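Local atomic coordinates of N-acetyltransferase (Staphylococcus aureus subsp. aureus, PDB entry 4M85), a protein that probably transfers an acetyl group from acetyl-coenzyme A to an acceptor amine, as enzymes of the GNAT family do. Residues V145-L159 with I173-V185. Sequence-based numbering, arbitrary orientation.
Sequences VKWSLNCDINNEAAL and IELYKHMYHHLIV
Ile-153 lays its CG2 methyl over one face of the His-181 imidazole, 3.6 Å from the ring centroid and 11° off the normal, a CH-pi contact. At the edge of that ring, in its plane, a water bonded to His-181 NE2 at 2.8 Å donates a hydrogen bond to Ile-153 O, while His-181 ND1 bonds to Gln-172; bonds at both ring nitrogens would hold its rotation. The Leu-159 CD2 methyl comes up obliquely to the same imidazole.

On the opposite side of the sheet, the edge of His-182 meets the amide of Asn-150: ND1 donates to OD1 at 2.7 Å, the two planes turned 48° apart. A chi1 of -168° turns the His-182 ring away from its own backbone N and brings ND1 to that oxygen. Glu-113 takes up His-182 NE2 and Ser-148 OG, and Asn-150 ND2 bonds to Tyr-115 OH and Glu-108 O. The Tyr-180 ring has Ile-173 O and Leu-175 O at its edge, in plane, and its CD2 approaches Asp-152 N obliquely at 3.4 Å. Val-145 CG2 lies over one face of the Trp-147 ring.

On the same face as His-181, Leu-183 CD1 packs against Leu-149 CD1 at 3.7 Å and Leu-159 CD1 at 3.9 Å. Paired backbone bonds at Trp-147/Val-185, Leu-149/Leu-183 and Cys-151/His-181 zip the strands antiparallel; a single further bond, Ile-153 N to Met-179 O at 3.2 Å, follows just past the strand end.

Strand 178-184 lies between 147-152 and 168-175 in the mixed GNAT sheet, while 114-121 runs parallel to 147-152 on its other edge. Helix 156-164 packs over the leucine side through Tyr-162, and helix 130-140 meets Trp-147 and Val-185.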
# COMPACT_ATOMS: atom_id res chain seq x y z
N VAL A 145 -9.25 7.51 -15.31
CA VAL A 145 -7.85 7.07 -15.25
C VAL A 145 -7.70 5.58 -15.46
O VAL A 145 -8.66 4.81 -15.36
CB VAL A 145 -7.14 7.48 -13.93
CG1 VAL A 145 -7.05 8.99 -13.78
CG2 VAL A 145 -7.83 6.88 -12.70
N LYS A 146 -6.47 5.18 -15.77
CA LYS A 146 -6.09 3.77 -15.81
C LYS A 146 -5.47 3.40 -14.47
O LYS A 146 -4.42 3.93 -14.10
CB LYS A 146 -5.08 3.51 -16.94
CG LYS A 146 -4.54 2.09 -16.94
CD LYS A 146 -4.27 1.56 -18.36
CE LYS A 146 -3.06 2.19 -19.03
NZ LYS A 146 -1.84 2.00 -18.22
N TRP A 147 -6.15 2.51 -13.75
CA TRP A 147 -5.65 2.00 -12.49
C TRP A 147 -4.80 0.77 -12.74
O TRP A 147 -5.06 -0.03 -13.66
CB TRP A 147 -6.80 1.69 -11.54
CG TRP A 147 -7.68 2.85 -11.24
CD1 TRP A 147 -8.75 3.25 -11.96
CD2 TRP A 147 -7.60 3.73 -10.12
NE1 TRP A 147 -9.33 4.34 -11.39
CE2 TRP A 147 -8.66 4.65 -10.25
CE3 TRP A 147 -6.75 3.83 -9.02
CZ2 TRP A 147 -8.88 5.67 -9.34
CZ3 TRP A 147 -6.97 4.84 -8.11
CH2 TRP A 147 -8.02 5.76 -8.28
N SER A 148 -3.75 0.62 -11.96
CA SER A 148 -2.93 -0.58 -12.02
C SER A 148 -2.62 -1.17 -10.64
O SER A 148 -2.72 -0.49 -9.63
CB SER A 148 -1.63 -0.31 -12.78
OG SER A 148 -0.74 0.49 -12.03
N LEU A 149 -2.25 -2.45 -10.63
CA LEU A 149 -1.77 -3.11 -9.44
C LEU A 149 -0.92 -4.31 -9.78
O LEU A 149 -0.90 -4.76 -10.93
CB LEU A 149 -2.91 -3.48 -8.49
CG LEU A 149 -3.98 -4.49 -8.88
CD1 LEU A 149 -3.43 -5.91 -8.88
CD2 LEU A 149 -5.17 -4.37 -7.92
N ASN A 150 -0.21 -4.79 -8.77
CA ASN A 150 0.68 -5.93 -8.90
C ASN A 150 0.29 -7.06 -7.96
O ASN A 150 0.34 -6.92 -6.76
CB ASN A 150 2.10 -5.46 -8.62
CG ASN A 150 2.67 -4.63 -9.75
OD1 ASN A 150 2.50 -4.96 -10.92
ND2 ASN A 150 3.39 -3.56 -9.40
N CYS A 151 -0.10 -8.19 -8.53
CA CYS A 151 -0.67 -9.31 -7.75
C CYS A 151 0.33 -10.46 -7.70
O CYS A 151 0.69 -11.02 -8.74
CB CYS A 151 -1.95 -9.80 -8.43
SG CYS A 151 -2.84 -11.14 -7.58
N ASP A 152 0.74 -10.83 -6.51
CA ASP A 152 1.55 -12.04 -6.31
C ASP A 152 1.01 -13.21 -7.15
O ASP A 152 -0.14 -13.60 -7.03
CB ASP A 152 1.56 -12.41 -4.82
CG ASP A 152 2.28 -13.77 -4.53
OD1 ASP A 152 3.10 -14.25 -5.34
OD2 ASP A 152 1.98 -14.36 -3.47
N ILE A 153 1.87 -13.78 -8.01
CA ILE A 153 1.47 -14.86 -8.89
C ILE A 153 1.02 -16.11 -8.13
O ILE A 153 0.35 -16.98 -8.70
CB ILE A 153 2.57 -15.23 -9.92
CG1 ILE A 153 3.78 -15.88 -9.25
CG2 ILE A 153 2.99 -14.01 -10.73
CD1 ILE A 153 4.58 -16.69 -10.24
N ASN A 154 1.35 -16.21 -6.85
CA ASN A 154 0.95 -17.38 -6.06
C ASN A 154 -0.38 -17.19 -5.37
O ASN A 154 -0.88 -18.11 -4.73
CB ASN A 154 2.01 -17.72 -5.03
CG ASN A 154 3.32 -18.14 -5.65
OD1 ASN A 154 3.36 -18.80 -6.70
ND2 ASN A 154 4.41 -17.76 -5.02
N ASN A 155 -0.95 -15.99 -5.51
CA ASN A 155 -2.19 -15.65 -4.86
C ASN A 155 -3.37 -15.61 -5.83
O ASN A 155 -3.81 -14.53 -6.27
CB ASN A 155 -2.01 -14.33 -4.13
CG ASN A 155 -3.16 -14.02 -3.20
OD1 ASN A 155 -4.24 -14.59 -3.31
ND2 ASN A 155 -2.94 -13.08 -2.29
N GLU A 156 -3.92 -16.79 -6.10
CA GLU A 156 -5.02 -16.93 -7.08
C GLU A 156 -6.33 -16.29 -6.61
O GLU A 156 -7.11 -15.78 -7.42
CB GLU A 156 -5.28 -18.39 -7.45
CG GLU A 156 -6.21 -18.50 -8.67
CD GLU A 156 -6.59 -19.92 -9.01
OE1 GLU A 156 -7.27 -20.57 -8.18
OE2 GLU A 156 -6.21 -20.38 -10.12
N ALA A 157 -6.57 -16.30 -5.31
CA ALA A 157 -7.81 -15.72 -4.81
C ALA A 157 -7.84 -14.20 -5.05
O ALA A 157 -8.88 -13.63 -5.42
CB ALA A 157 -8.01 -16.05 -3.32
N ALA A 158 -6.70 -13.53 -4.84
CA ALA A 158 -6.59 -12.13 -5.21
C ALA A 158 -6.78 -11.97 -6.72
O ALA A 158 -7.60 -11.15 -7.17
CB ALA A 158 -5.27 -11.55 -4.74
N LEU A 159 -6.08 -12.77 -7.52
CA LEU A 159 -6.17 -12.61 -8.96
C LEU A 159 -7.63 -12.74 -9.44
O LEU A 159 -8.05 -11.96 -10.29
CB LEU A 159 -5.25 -13.60 -9.69
CG LEU A 159 -5.28 -13.63 -11.22
CD1 LEU A 159 -4.82 -12.29 -11.82
CD2 LEU A 159 -4.44 -14.81 -11.74
N ILE A 173 5.97 -8.81 -13.53
CA ILE A 173 7.09 -8.00 -13.03
C ILE A 173 7.71 -8.68 -11.82
O ILE A 173 7.00 -9.25 -10.97
CB ILE A 173 6.65 -6.55 -12.70
CG1 ILE A 173 7.86 -5.70 -12.28
CG2 ILE A 173 5.57 -6.53 -11.62
CD1 ILE A 173 7.57 -4.22 -12.18
N GLU A 174 9.04 -8.65 -11.76
CA GLU A 174 9.76 -9.17 -10.61
C GLU A 174 10.09 -8.02 -9.69
O GLU A 174 10.62 -7.00 -10.14
CB GLU A 174 11.07 -9.87 -11.00
CG GLU A 174 11.71 -10.59 -9.84
CD GLU A 174 13.04 -11.25 -10.16
OE1 GLU A 174 13.61 -11.03 -11.25
OE2 GLU A 174 13.52 -11.99 -9.26
N LEU A 175 9.81 -8.20 -8.41
CA LEU A 175 10.05 -7.20 -7.39
C LEU A 175 10.58 -7.90 -6.17
O LEU A 175 9.90 -8.76 -5.61
CB LEU A 175 8.73 -6.49 -7.03
CG LEU A 175 8.09 -5.64 -8.13
CD1 LEU A 175 6.79 -5.03 -7.61
CD2 LEU A 175 9.03 -4.55 -8.57
N TYR A 176 11.79 -7.52 -5.76
CA TYR A 176 12.46 -8.10 -4.59
C TYR A 176 12.37 -9.63 -4.56
O TYR A 176 11.94 -10.21 -3.59
CB TYR A 176 11.89 -7.44 -3.33
CG TYR A 176 11.82 -5.93 -3.49
CD1 TYR A 176 12.97 -5.15 -3.34
CD2 TYR A 176 10.64 -5.30 -3.84
CE1 TYR A 176 12.93 -3.78 -3.50
CE2 TYR A 176 10.59 -3.92 -4.01
CZ TYR A 176 11.74 -3.17 -3.84
OH TYR A 176 11.71 -1.82 -4.02
N LYS A 177 12.77 -10.25 -5.67
CA LYS A 177 12.86 -11.71 -5.77
C LYS A 177 11.51 -12.45 -5.70
O LYS A 177 11.50 -13.65 -5.42
CB LYS A 177 13.81 -12.32 -4.70
CG LYS A 177 15.16 -11.61 -4.51
CD LYS A 177 16.03 -11.62 -5.76
CE LYS A 177 16.90 -12.87 -5.84
NZ LYS A 177 17.20 -13.23 -7.26
N HIS A 178 10.40 -11.75 -5.92
CA HIS A 178 9.11 -12.42 -6.09
C HIS A 178 8.45 -11.90 -7.35
O HIS A 178 8.64 -10.74 -7.74
CB HIS A 178 8.18 -12.24 -4.88
CG HIS A 178 8.69 -12.87 -3.61
ND1 HIS A 178 8.69 -12.21 -2.40
CD2 HIS A 178 9.24 -14.09 -3.38
CE1 HIS A 178 9.21 -13.00 -1.47
NE2 HIS A 178 9.55 -14.14 -2.04
N MET A 179 7.71 -12.78 -8.02
CA MET A 179 7.04 -12.46 -9.27
C MET A 179 5.58 -12.00 -9.04
O MET A 179 4.85 -12.55 -8.20
CB MET A 179 7.07 -13.68 -10.20
CG MET A 179 7.17 -13.36 -11.67
SD MET A 179 8.62 -12.38 -12.19
CE MET A 179 9.89 -13.25 -11.32
N TYR A 180 5.18 -11.00 -9.80
CA TYR A 180 3.84 -10.43 -9.69
C TYR A 180 3.18 -10.29 -11.07
O TYR A 180 3.83 -9.95 -12.06
CB TYR A 180 3.92 -9.04 -9.07
CG TYR A 180 4.44 -9.02 -7.65
CD1 TYR A 180 5.80 -9.04 -7.39
CD2 TYR A 180 3.57 -8.99 -6.57
CE1 TYR A 180 6.27 -9.02 -6.10
CE2 TYR A 180 4.03 -8.97 -5.28
CZ TYR A 180 5.38 -8.99 -5.05
OH TYR A 180 5.85 -8.99 -3.75
N HIS A 181 1.87 -10.46 -11.10
CA HIS A 181 1.07 -10.13 -12.29
C HIS A 181 0.80 -8.64 -12.30
O HIS A 181 0.17 -8.13 -11.37
CB HIS A 181 -0.27 -10.85 -12.26
CG HIS A 181 -0.18 -12.34 -12.34
ND1 HIS A 181 0.24 -13.00 -13.47
CD2 HIS A 181 -0.57 -13.30 -11.46
CE1 HIS A 181 0.15 -14.31 -13.27
NE2 HIS A 181 -0.34 -14.51 -12.06
N HIS A 182 1.25 -7.94 -13.33
CA HIS A 182 0.89 -6.54 -13.50
C HIS A 182 -0.48 -6.50 -14.16
O HIS A 182 -0.68 -7.07 -15.23
CB HIS A 182 1.94 -5.79 -14.33
CG HIS A 182 1.78 -4.31 -14.29
ND1 HIS A 182 2.17 -3.54 -13.21
CD2 HIS A 182 1.23 -3.45 -15.18
CE1 HIS A 182 1.89 -2.28 -13.45
NE2 HIS A 182 1.32 -2.19 -14.64
N LEU A 183 -1.43 -5.85 -13.50
CA LEU A 183 -2.83 -5.79 -13.93
C LEU A 183 -3.30 -4.35 -14.10
O LEU A 183 -2.88 -3.47 -13.36
CB LEU A 183 -3.72 -6.46 -12.87
CG LEU A 183 -3.37 -7.90 -12.49
CD1 LEU A 183 -4.32 -8.46 -11.44
CD2 LEU A 183 -3.43 -8.77 -13.73
N ILE A 184 -4.17 -4.12 -15.08
CA ILE A 184 -4.74 -2.79 -15.33
C ILE A 184 -6.24 -2.81 -15.56
O ILE A 184 -6.79 -3.81 -16.07
CB ILE A 184 -4.08 -2.13 -16.55
CG1 ILE A 184 -4.18 -3.07 -17.77
CG2 ILE A 184 -2.63 -1.82 -16.24
CD1 ILE A 184 -4.34 -2.35 -19.09
N VAL A 185 -6.90 -1.69 -15.25
CA VAL A 185 -8.31 -1.51 -15.57
C VAL A 185 -8.57 -0.09 -16.07
O VAL A 185 -7.91 0.85 -15.62
CB VAL A 185 -9.22 -1.84 -14.38
CG1 VAL A 185 -8.89 -0.98 -13.18
CG2 VAL A 185 -10.69 -1.67 -14.75
O HOH W 1 -0.46 -17.20 -11.32